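Local atomic coordinates of UDP-N-acetylglucosamine 2-epimerase (Methanocaldococcus jannaschii, PDB entry 4NES), a protein that probably interconverts UDP-N-acetylglucosamine and UDP-N-acetylmannosamine by reversible epimerization at C-2, supplying the activated donor of N-acetylmannosamine residues. Residues A[80-85]-A[107-112]; A[303-308]-A[328-333]; A[5-10]-A[46-51]; A[153-158]-A[162-167]. One frame throughout, in Å; residues are numbered along the deposited sequence.

Overall arrangement
Between their two segments all four contacts are made by carbon atoms, and no hydrogen bond joins the paired segments in any of them. Interactions 1, 3 and 4 belong to the domain built on the parallel sheet that begins with strand 3-7, whereas interaction 2 belongs to the second parallel sheet, its centre about 43 Å from that of interaction 1. Interactions 2, 3 and 4 are buried; interaction 1 is partly exposed and, like interaction 4, touches the second subunit. Aliphatic branches fill interactions 2 and 4, which pack a helix on a strand, and interaction 1, which joins two neighbouring helices through the turn ending the second. In interaction 3 Phe47 and Arg10, at the start of helix 10-23, meet bound UDP, while Phe48 packs on Leu7.

Interaction 1. Residues A[80-85]-A[107-112]; sequences KVLLKE and SKLKID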
# COMPACT_ATOMS: atom_id res chain seq x y z
N LYS A 80 -10.99 8.77 11.37
CA LYS A 80 -11.95 9.53 12.17
C LYS A 80 -11.64 11.02 12.13
O LYS A 80 -12.54 11.85 11.94
CB LYS A 80 -11.95 9.04 13.61
CG LYS A 80 -12.56 7.66 13.80
CD LYS A 80 -12.41 7.22 15.26
CE LYS A 80 -12.95 5.82 15.48
NZ LYS A 80 -12.67 5.36 16.87
N VAL A 81 -10.36 11.37 12.28
CA VAL A 81 -9.96 12.77 12.22
C VAL A 81 -10.16 13.37 10.83
O VAL A 81 -10.71 14.47 10.71
CB VAL A 81 -8.50 12.95 12.64
CG1 VAL A 81 -8.11 14.41 12.50
CG2 VAL A 81 -8.31 12.47 14.08
N LEU A 82 -9.74 12.66 9.79
CA LEU A 82 -9.83 13.22 8.44
C LEU A 82 -11.27 13.37 7.95
O LEU A 82 -11.58 14.29 7.19
CB LEU A 82 -8.99 12.43 7.43
CG LEU A 82 -7.48 12.44 7.70
CD1 LEU A 82 -6.75 11.71 6.59
CD2 LEU A 82 -6.93 13.86 7.87
N LEU A 83 -12.16 12.47 8.39
CA LEU A 83 -13.59 12.61 8.09
C LEU A 83 -14.20 13.85 8.74
O LEU A 83 -15.14 14.43 8.20
CB LEU A 83 -14.35 11.36 8.54
CG LEU A 83 -14.20 10.15 7.62
CD1 LEU A 83 -14.82 8.91 8.26
CD2 LEU A 83 -14.83 10.41 6.26
N LYS A 84 -13.68 14.23 9.90
CA LYS A 84 -14.17 15.40 10.61
C LYS A 84 -13.58 16.68 10.05
O LYS A 84 -14.31 17.63 9.76
CB LYS A 84 -13.84 15.30 12.09
CG LYS A 84 -14.13 16.58 12.84
CD LYS A 84 -13.68 16.49 14.28
CE LYS A 84 -14.08 17.73 15.05
NZ LYS A 84 -13.75 17.60 16.49
N GLU A 85 -12.26 16.70 9.88
CA GLU A 85 -11.54 17.92 9.51
C GLU A 85 -11.51 18.20 8.02
O GLU A 85 -11.39 19.35 7.60
CB GLU A 85 -10.12 17.90 10.09
CG GLU A 85 -10.08 17.92 11.61
CD GLU A 85 -10.67 19.18 12.23
OE1 GLU A 85 -10.90 20.18 11.50
OE2 GLU A 85 -10.91 19.18 13.46
N SER A 107 -5.79 8.57 0.68
CA SER A 107 -6.04 8.12 -0.68
C SER A 107 -7.46 7.59 -0.87
O SER A 107 -8.10 7.89 -1.88
CB SER A 107 -5.00 7.07 -1.11
OG SER A 107 -5.22 5.84 -0.46
N LYS A 108 -7.96 6.81 0.08
CA LYS A 108 -9.31 6.27 -0.04
C LYS A 108 -10.38 7.34 0.19
O LYS A 108 -11.51 7.20 -0.26
CB LYS A 108 -9.53 5.09 0.91
CG LYS A 108 -8.69 3.85 0.59
CD LYS A 108 -9.15 3.19 -0.71
CE LYS A 108 -8.36 1.91 -1.02
NZ LYS A 108 -8.70 0.79 -0.09
N LEU A 109 -10.02 8.42 0.88
CA LEU A 109 -10.93 9.54 1.09
C LEU A 109 -10.83 10.55 -0.05
O LEU A 109 -11.52 11.57 -0.03
CB LEU A 109 -10.63 10.24 2.41
CG LEU A 109 -10.97 9.48 3.70
CD1 LEU A 109 -10.62 10.34 4.92
CD2 LEU A 109 -12.43 9.06 3.74
N LYS A 110 -9.98 10.27 -1.03
CA LYS A 110 -9.75 11.14 -2.19
C LYS A 110 -9.16 12.49 -1.79
O LYS A 110 -9.45 13.53 -2.40
CB LYS A 110 -11.00 11.27 -3.06
CG LYS A 110 -11.55 9.90 -3.45
CD LYS A 110 -12.66 10.00 -4.48
CE LYS A 110 -13.31 8.64 -4.65
NZ LYS A 110 -14.12 8.54 -5.90
N ILE A 111 -8.31 12.46 -0.76
CA ILE A 111 -7.57 13.64 -0.31
C ILE A 111 -6.16 13.53 -0.84
O ILE A 111 -5.49 12.50 -0.65
CB ILE A 111 -7.51 13.70 1.23
CG1 ILE A 111 -8.91 13.87 1.82
CG2 ILE A 111 -6.58 14.84 1.70
CD1 ILE A 111 -8.97 13.68 3.33
N ASP A 112 -5.68 14.57 -1.52
CA ASP A 112 -4.33 14.55 -2.08
C ASP A 112 -3.26 14.30 -1.02
O ASP A 112 -3.27 14.93 0.05
CB ASP A 112 -4.02 15.88 -2.79
CG ASP A 112 -4.78 16.05 -4.10
OD1 ASP A 112 -5.49 15.11 -4.53
OD2 ASP A 112 -4.65 17.13 -4.70
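Leu82 and Leu83 meet Leu109 through methyl and methylene groups alone, with Ile111 adding a looser touch. Leu109 divides its two branches between the neighbouring leucines: CD1 lies 3.7 Å from CB of Leu82, while CD2 lies 3.7 Å from CD2 of Leu83. The side chains of Leu83 and Leu109 cross at about a right angle, meeting end methyl to end methyl. In Leu109 CG is anti to the carbonyl carbon (chi1 -70°), which carries the fork out from the helix end to both leucines. Farther along, CD1 of Ile111 stands 4.3 Å from CB of Leu82. Leucine suits position 109 because its forked end can serve two neighbours; Leu82 is buried and also packs on Ile33 and Val105, whereas Leu83 lies at the exposed border of the contact.

Backbone bonding sets the course of the second segment. Helix 97-108 is closed by a Schellman motif in which Lys110 takes positive phi (63°), with Lys110 N bonded to Ser107 O at 3.1 Å. The chain then turns so that Ile111 also points at helix 67-85.

Ionic and polar groups sit around this apolar patch. Glu85 forms a salt bridge with Lys2 and a hydrogen bond with Tyr58, and Lys108 NZ reaches Asn97 and Asn132 of the second subunit.

The arrangement is characteristic of a Rossmann-like domain of the GT-B fold, in which helices 67-85 and 97-108 lie side by side over one parallel sheet and the second leads through a short turn into strand 112-116.

Interaction 2. Residues A[303-308]-A[328-333]; sequences ITLRDN and EKLIKA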
# COMPACT_ATOMS: atom_id res chain seq x y z
N ILE A 303 30.21 5.27 8.41
CA ILE A 303 30.23 3.85 8.10
C ILE A 303 28.85 3.30 8.42
O ILE A 303 28.38 3.42 9.56
CB ILE A 303 31.31 3.11 8.91
CG1 ILE A 303 32.69 3.54 8.44
CG2 ILE A 303 31.14 1.60 8.77
CD1 ILE A 303 33.80 3.11 9.37
N THR A 304 28.21 2.72 7.42
CA THR A 304 26.83 2.28 7.56
C THR A 304 26.77 0.77 7.77
O THR A 304 27.25 -0.01 6.94
CB THR A 304 25.96 2.72 6.36
OG1 THR A 304 25.94 4.15 6.29
CG2 THR A 304 24.53 2.24 6.53
N LEU A 305 26.18 0.38 8.89
CA LEU A 305 26.12 -1.02 9.30
C LEU A 305 24.91 -1.71 8.67
O LEU A 305 24.05 -2.26 9.37
CB LEU A 305 26.08 -1.10 10.84
CG LEU A 305 27.24 -0.38 11.55
CD1 LEU A 305 26.87 -0.05 13.00
CD2 LEU A 305 28.51 -1.20 11.51
N ARG A 306 24.85 -1.66 7.34
CA ARG A 306 23.76 -2.25 6.55
C ARG A 306 24.35 -2.81 5.27
O ARG A 306 25.46 -2.45 4.88
CB ARG A 306 22.71 -1.18 6.21
CG ARG A 306 21.97 -0.60 7.40
CD ARG A 306 21.06 0.57 7.00
NE ARG A 306 20.16 0.19 5.92
CZ ARG A 306 19.43 1.04 5.20
NH1 ARG A 306 19.47 2.34 5.46
NH2 ARG A 306 18.66 0.59 4.22
N ASP A 307 23.59 -3.69 4.61
CA ASP A 307 24.04 -4.30 3.36
C ASP A 307 23.71 -3.41 2.17
O ASP A 307 24.22 -3.62 1.06
CB ASP A 307 23.39 -5.67 3.17
CG ASP A 307 23.83 -6.67 4.20
OD1 ASP A 307 25.02 -6.64 4.59
OD2 ASP A 307 22.99 -7.49 4.63
N ASN A 308 22.85 -2.43 2.40
CA ASN A 308 22.45 -1.50 1.36
C ASN A 308 21.95 -0.23 2.01
O ASN A 308 21.78 -0.18 3.23
CB ASN A 308 21.35 -2.10 0.48
CG ASN A 308 20.24 -2.70 1.29
OD1 ASN A 308 19.58 -2.00 2.06
ND2 ASN A 308 20.02 -4.00 1.14
N GLU A 328 35.15 -7.73 9.50
CA GLU A 328 36.35 -7.47 8.70
C GLU A 328 36.12 -6.26 7.79
O GLU A 328 37.01 -5.42 7.63
CB GLU A 328 36.73 -8.70 7.87
CG GLU A 328 36.50 -10.03 8.57
CD GLU A 328 37.56 -10.35 9.60
OE1 GLU A 328 38.74 -9.99 9.40
OE2 GLU A 328 37.21 -10.99 10.61
N LYS A 329 34.93 -6.17 7.21
CA LYS A 329 34.58 -5.01 6.40
C LYS A 329 34.57 -3.76 7.27
O LYS A 329 34.99 -2.69 6.83
CB LYS A 329 33.22 -5.18 5.73
CG LYS A 329 33.20 -6.10 4.51
CD LYS A 329 31.86 -6.01 3.80
CE LYS A 329 31.82 -6.85 2.52
NZ LYS A 329 31.65 -8.30 2.80
N LEU A 330 34.10 -3.90 8.51
CA LEU A 330 34.06 -2.77 9.43
C LEU A 330 35.47 -2.30 9.77
O LEU A 330 35.76 -1.10 9.77
CB LEU A 330 33.29 -3.15 10.69
CG LEU A 330 33.29 -2.13 11.83
CD1 LEU A 330 32.66 -0.82 11.38
CD2 LEU A 330 32.55 -2.71 13.02
N ILE A 331 36.37 -3.24 10.06
CA ILE A 331 37.74 -2.89 10.39
C ILE A 331 38.43 -2.14 9.24
O ILE A 331 39.05 -1.11 9.46
CB ILE A 331 38.57 -4.13 10.80
CG1 ILE A 331 38.02 -4.72 12.10
CG2 ILE A 331 40.04 -3.78 10.96
CD1 ILE A 331 37.94 -3.72 13.25
N LYS A 332 38.29 -2.66 8.03
CA LYS A 332 38.90 -2.03 6.86
C LYS A 332 38.30 -0.65 6.61
O LYS A 332 39.02 0.30 6.30
CB LYS A 332 38.74 -2.90 5.62
CG LYS A 332 39.28 -2.25 4.34
CD LYS A 332 40.79 -2.01 4.42
CE LYS A 332 41.34 -1.51 3.10
NZ LYS A 332 42.83 -1.55 3.06
N ALA A 333 36.98 -0.55 6.75
CA ALA A 333 36.29 0.73 6.55
C ALA A 333 36.76 1.81 7.53
O ALA A 333 36.86 2.98 7.15
CB ALA A 333 34.80 0.53 6.66
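Ile303 and Leu330 lay their side chains across each other at about a right angle, the CG2 branch of Ile303 coming to 3.9 Å from CD1 of Leu330. The other arm of Ile303 is directed at Ala333: its CD1 is 3.9 Å from Ala333 CB and 3.7 Å from the carbonyl carbon of the same residue. The beta-branch suits this place, since the two arms can cover two positions of one helical face, and the small methyl of Ala333 lets the strand come close, with the CA atoms of Ile303 and Ala333 7.0 Å apart. This is a strand-helix layer of the second parallel sheet of the GT-B fold: helix 327-338 lies over strands 302-304 and 320-322, and Ala333 also touches Ile321. Leu330 has CG anti to the backbone N (chi1 173°), placing CD1 where it touches both Ile303 and, more loosely, Leu305 CD2 at 4.2 Å. Leu305 sits at the centre of an inverse gamma turn, closed by a weak bond from Arg306 N to Thr304 O, just where the strand gives way to loop. Its carbonyl oxygen accepts a hydrogen bond from Asn211 ND2, and helix 215-232 adds Ile228 to the packing around Leu330.

Interaction 3. Residues A[5-10]-A[46-51]; sequences IILGTR and IFFEEL. With UDP (uridine-5'-diphosphate), chain C.
Arg10 starts its side chain with CG anti to the backbone N (chi1 168°) and an extended chi2, which carry CG and CD past the Phe47 ring; the bend at chi3 (74°) then turns NE and the guanidinium toward UDP. Phe47 has its CG anti to the carbonyl carbon, which aims the ring at this aliphatic stretch. Arg10 lies just after strand 3-7, at the start of helix 10-23, in the first beta-alpha turn of a Rossmann-like domain of the GT-B fold, where loops at the strand ends line the ligand cleft.

CD of Arg10 approaches CZ of Phe47 to 3.4 Å, and CG of Arg10 is 3.6 Å from CE2 of the same ring. The guanidinium and ring planes stand 87° apart, so the two groups are not stacked. Two hydrogen bonds from one arginine, NE and NH2, converge on a single phosphate oxygen of UDP, O1A: that from NH2 is 2.8 Å long and that from NE 3.1 Å. With O1A at its edge in plane, the guanidinium turns one face to the uracil, and its NH1 lies 3.3 Å from UDP C5. Arginine fits here because its long arm packs on a phenyl ring while its flat cationic head grips a phosphate. Ser239, Val269, Ser288, Gly289, Gly290 and Glu294 also hydrogen-bond UDP, and the side chain of His207, probably the active-site histidine, is about 5 Å from that of Arg10.

Farther from the ligand, at the end of the strand, Leu7 CD1 touches the edge of the Phe48 ring at 4.2 Å from CZ. On the ligand side, Phe47 presents its own ring edge to the uracil, with CE1 3.2 Å from UDP O2.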
# COMPACT_ATOMS: atom_id res chain seq x y z
N ILE A 5 -0.75 17.86 8.55
CA ILE A 5 0.51 17.12 8.64
C ILE A 5 0.29 15.95 9.56
O ILE A 5 -0.20 16.12 10.68
CB ILE A 5 1.62 17.99 9.23
CG1 ILE A 5 1.92 19.17 8.32
CG2 ILE A 5 2.87 17.15 9.43
CD1 ILE A 5 2.88 20.18 8.94
N ILE A 6 0.61 14.74 9.10
CA ILE A 6 0.50 13.56 9.93
C ILE A 6 1.90 13.03 10.21
O ILE A 6 2.66 12.78 9.27
CB ILE A 6 -0.33 12.47 9.24
CG1 ILE A 6 -1.71 13.02 8.88
CG2 ILE A 6 -0.43 11.21 10.12
CD1 ILE A 6 -2.61 12.03 8.19
N LEU A 7 2.25 12.90 11.49
CA LEU A 7 3.57 12.41 11.88
C LEU A 7 3.47 11.48 13.08
O LEU A 7 2.46 11.47 13.80
CB LEU A 7 4.51 13.59 12.18
CG LEU A 7 4.14 14.56 13.31
CD1 LEU A 7 4.49 14.01 14.69
CD2 LEU A 7 4.81 15.91 13.11
N GLY A 8 4.53 10.73 13.33
CA GLY A 8 4.54 9.83 14.47
C GLY A 8 5.84 9.71 15.25
O GLY A 8 5.79 9.36 16.42
N THR A 9 6.98 9.96 14.61
CA THR A 9 8.28 9.51 15.14
C THR A 9 9.34 10.60 15.14
O THR A 9 9.23 11.59 14.41
CB THR A 9 8.85 8.31 14.34
OG1 THR A 9 9.19 8.75 13.01
CG2 THR A 9 7.86 7.15 14.29
N ARG A 10 10.38 10.38 15.94
CA ARG A 10 11.54 11.28 16.01
C ARG A 10 12.03 11.84 14.66
O ARG A 10 12.08 13.06 14.49
CB ARG A 10 12.69 10.62 16.77
CG ARG A 10 14.01 11.36 16.62
CD ARG A 10 15.08 10.77 17.54
NE ARG A 10 15.59 9.48 17.07
CZ ARG A 10 16.45 8.72 17.74
NH1 ARG A 10 16.87 9.10 18.95
NH2 ARG A 10 16.88 7.58 17.23
N ILE A 46 10.92 16.24 23.38
CA ILE A 46 12.13 17.05 23.32
C ILE A 46 12.29 17.74 21.96
O ILE A 46 12.84 18.83 21.88
CB ILE A 46 13.39 16.23 23.71
CG1 ILE A 46 14.60 17.14 23.92
CG2 ILE A 46 13.69 15.14 22.68
CD1 ILE A 46 15.74 16.48 24.71
N PHE A 47 11.78 17.12 20.90
CA PHE A 47 11.91 17.70 19.58
C PHE A 47 10.91 18.81 19.35
O PHE A 47 11.24 19.82 18.73
CB PHE A 47 11.82 16.60 18.52
CG PHE A 47 12.91 15.59 18.67
CD1 PHE A 47 14.21 15.92 18.30
CD2 PHE A 47 12.67 14.37 19.28
CE1 PHE A 47 15.24 15.02 18.49
CE2 PHE A 47 13.69 13.47 19.47
CZ PHE A 47 14.98 13.80 19.08
N PHE A 48 9.69 18.63 19.85
CA PHE A 48 8.72 19.71 19.80
C PHE A 48 9.24 20.93 20.55
O PHE A 48 9.03 22.06 20.12
CB PHE A 48 7.36 19.26 20.33
CG PHE A 48 6.53 18.56 19.30
CD1 PHE A 48 6.73 17.22 19.01
CD2 PHE A 48 5.55 19.25 18.60
CE1 PHE A 48 5.97 16.58 18.04
CE2 PHE A 48 4.78 18.61 17.63
CZ PHE A 48 4.99 17.27 17.35
N GLU A 49 9.93 20.70 21.67
CA GLU A 49 10.49 21.79 22.45
C GLU A 49 11.69 22.46 21.76
O GLU A 49 11.70 23.68 21.57
CB GLU A 49 10.90 21.31 23.85
CG GLU A 49 11.51 22.40 24.73
CD GLU A 49 10.53 23.51 25.03
OE1 GLU A 49 9.30 23.27 24.97
OE2 GLU A 49 10.98 24.64 25.33
N GLU A 50 12.70 21.68 21.41
CA GLU A 50 13.92 22.26 20.87
C GLU A 50 13.70 22.91 19.51
O GLU A 50 14.38 23.87 19.16
CB GLU A 50 15.05 21.22 20.78
CG GLU A 50 15.56 20.73 22.13
CD GLU A 50 16.84 19.91 22.03
OE1 GLU A 50 17.25 19.56 20.90
OE2 GLU A 50 17.43 19.61 23.08
N LEU A 51 12.74 22.37 18.75
CA LEU A 51 12.49 22.87 17.41
C LEU A 51 11.36 23.90 17.38
O LEU A 51 10.96 24.34 16.30
CB LEU A 51 12.21 21.72 16.44
CG LEU A 51 13.40 20.76 16.31
CD1 LEU A 51 13.04 19.54 15.50
CD2 LEU A 51 14.58 21.47 15.68
N1 UDP C . 18.79 11.99 16.56
C2 UDP C . 18.65 12.76 17.66
N3 UDP C . 19.08 12.30 18.86
C4 UDP C . 19.65 11.08 19.00
C5 UDP C . 19.80 10.25 17.88
C6 UDP C . 19.34 10.75 16.65
O2 UDP C . 18.14 13.88 17.59
O4 UDP C . 20.06 10.64 20.26
C1' UDP C . 18.30 12.42 15.24
C2' UDP C . 19.24 12.52 14.16
O2' UDP C . 19.97 13.73 14.25
C3' UDP C . 18.40 12.41 12.96
C4' UDP C . 17.28 11.59 13.40
O4' UDP C . 17.41 11.40 14.79
O3' UDP C . 17.92 13.63 12.47
C5' UDP C . 17.24 10.23 12.78
O5' UDP C . 16.22 9.43 13.33
PA UDP C . 16.35 7.86 13.47
O1A UDP C . 15.67 7.45 14.76
O2A UDP C . 17.82 7.48 13.45
O3A UDP C . 15.54 7.19 12.29
PB UDP C . 15.79 7.00 10.76
O1B UDP C . 16.41 8.26 10.17
O2B UDP C . 16.66 5.79 10.55
O3B UDP C . 14.40 6.76 10.24

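Interaction 4. Residues A[153-158]-A[162-167]; sequences NLLREG and NKIFVV
Ile164 pushes its CD1 methyl between Leu154 and Leu155, ending 3.8 Å from CB of Leu154 and 3.8 Å from CD2 of Leu155. Its CG2 branch makes a looser touch, 4.1 Å from CD1 of Leu154. Each leucine passes the isoleucine at a slant, so the contact is a methyl seated against two consecutive residues of one helix turn. The CG1 arm of Ile164 is anti to the carbonyl carbon (chi1 -52°), which leads CD1 out toward the helix, and a beta-branched residue both suits an extended strand and offers two arms to the same helix. Leu154 is the more deeply buried of the leucines; it also packs on Leu143 and Ile159.

These residues belong to the beta-alpha-beta crossover formed by strand 142-145, helix 148-156 and strand 164-166. Strand 164-166 borders the first sheet within this chain and pairs in parallel with strand 142-145, Phe165 exchanging backbone hydrogen bonds with Leu143 and Ala145.

A Schellman motif ends the helix, with Gly158 N bonded to Leu155 O at 2.9 Å and Ile159 N bonded to Leu154 O. Gly158 has positive phi (80°), a conformation glycine adopts easily because it lacks a CB.

Farther out, the carboxylate of Glu157 is held by salt bridges from OE2 to Arg121 and Arg125 and by a hydrogen bond between OE1 and His138. On the other face of the strand Phe165 and Val167 pack on Ile360 of helix 353-363, while Arg156 touches Gly158 of the second subunit.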
# COMPACT_ATOMS: atom_id res chain seq x y z
N ASN A 153 14.18 6.79 -9.78
CA ASN A 153 13.53 5.64 -9.16
C ASN A 153 12.02 5.67 -9.36
O ASN A 153 11.40 4.65 -9.71
CB ASN A 153 13.83 5.59 -7.66
CG ASN A 153 15.24 5.17 -7.36
OD1 ASN A 153 15.94 4.61 -8.22
ND2 ASN A 153 15.67 5.41 -6.14
N LEU A 154 11.42 6.84 -9.15
CA LEU A 154 9.99 7.00 -9.32
C LEU A 154 9.57 6.82 -10.78
O LEU A 154 8.57 6.14 -11.06
CB LEU A 154 9.56 8.37 -8.81
CG LEU A 154 9.78 8.53 -7.30
CD1 LEU A 154 9.74 9.98 -6.88
CD2 LEU A 154 8.74 7.73 -6.53
N LEU A 155 10.31 7.41 -11.71
CA LEU A 155 10.00 7.28 -13.14
C LEU A 155 10.06 5.82 -13.59
O LEU A 155 9.22 5.37 -14.38
CB LEU A 155 10.94 8.14 -13.99
CG LEU A 155 10.78 9.65 -13.84
CD1 LEU A 155 11.88 10.37 -14.59
CD2 LEU A 155 9.40 10.10 -14.32
N ARG A 156 11.02 5.07 -13.05
CA ARG A 156 11.19 3.66 -13.39
C ARG A 156 10.02 2.80 -12.89
O ARG A 156 9.78 1.70 -13.40
CB ARG A 156 12.51 3.14 -12.81
CG ARG A 156 12.99 1.84 -13.41
CD ARG A 156 13.92 1.10 -12.46
NE ARG A 156 13.57 -0.31 -12.36
CZ ARG A 156 12.96 -0.86 -11.31
NH1 ARG A 156 12.66 -0.12 -10.25
NH2 ARG A 156 12.67 -2.15 -11.32
N GLU A 157 9.30 3.30 -11.90
CA GLU A 157 8.10 2.63 -11.40
C GLU A 157 6.83 3.21 -12.02
O GLU A 157 5.72 2.96 -11.53
CB GLU A 157 8.04 2.67 -9.87
CG GLU A 157 9.19 1.91 -9.23
CD GLU A 157 9.24 2.05 -7.72
OE1 GLU A 157 8.27 2.54 -7.11
OE2 GLU A 157 10.28 1.65 -7.14
N GLY A 158 7.00 3.97 -13.10
CA GLY A 158 5.88 4.41 -13.91
C GLY A 158 5.10 5.59 -13.38
O GLY A 158 4.04 5.91 -13.90
N ASN A 162 4.88 14.70 -13.90
CA ASN A 162 4.33 15.96 -13.40
C ASN A 162 3.99 15.95 -11.91
O ASN A 162 3.71 17.00 -11.33
CB ASN A 162 3.16 16.47 -14.26
CG ASN A 162 1.95 15.56 -14.23
OD1 ASN A 162 1.93 14.54 -13.55
ND2 ASN A 162 0.92 15.93 -14.98
N LYS A 163 4.03 14.77 -11.30
CA LYS A 163 3.83 14.62 -9.86
C LYS A 163 5.13 14.79 -9.07
O LYS A 163 5.10 14.91 -7.84
CB LYS A 163 3.28 13.24 -9.54
CG LYS A 163 1.85 12.93 -9.97
CD LYS A 163 1.49 11.54 -9.46
CE LYS A 163 -0.00 11.28 -9.45
NZ LYS A 163 -0.62 11.40 -10.80
N ILE A 164 6.26 14.75 -9.76
CA ILE A 164 7.57 14.67 -9.11
C ILE A 164 8.29 16.01 -9.11
O ILE A 164 8.43 16.65 -10.16
CB ILE A 164 8.46 13.63 -9.81
CG1 ILE A 164 7.74 12.30 -9.94
CG2 ILE A 164 9.77 13.44 -9.04
CD1 ILE A 164 8.46 11.33 -10.87
N PHE A 165 8.76 16.41 -7.94
CA PHE A 165 9.52 17.65 -7.77
C PHE A 165 10.80 17.31 -7.03
O PHE A 165 10.74 16.79 -5.92
CB PHE A 165 8.70 18.66 -6.96
CG PHE A 165 7.38 18.99 -7.58
CD1 PHE A 165 6.26 18.20 -7.35
CD2 PHE A 165 7.26 20.08 -8.42
CE1 PHE A 165 5.04 18.51 -7.94
CE2 PHE A 165 6.05 20.40 -9.01
CZ PHE A 165 4.94 19.62 -8.77
N VAL A 166 11.95 17.60 -7.63
CA VAL A 166 13.23 17.39 -6.95
C VAL A 166 13.55 18.66 -6.18
O VAL A 166 13.89 19.69 -6.77
CB VAL A 166 14.35 17.07 -7.94
CG1 VAL A 166 15.66 16.85 -7.19
CG2 VAL A 166 13.98 15.84 -8.78
N VAL A 167 13.39 18.59 -4.86
CA VAL A 167 13.43 19.78 -4.02
C VAL A 167 14.58 19.79 -3.01
O VAL A 167 14.75 20.76 -2.28
CB VAL A 167 12.10 20.00 -3.25
CG1 VAL A 167 10.93 20.23 -4.20
CG2 VAL A 167 11.82 18.82 -2.30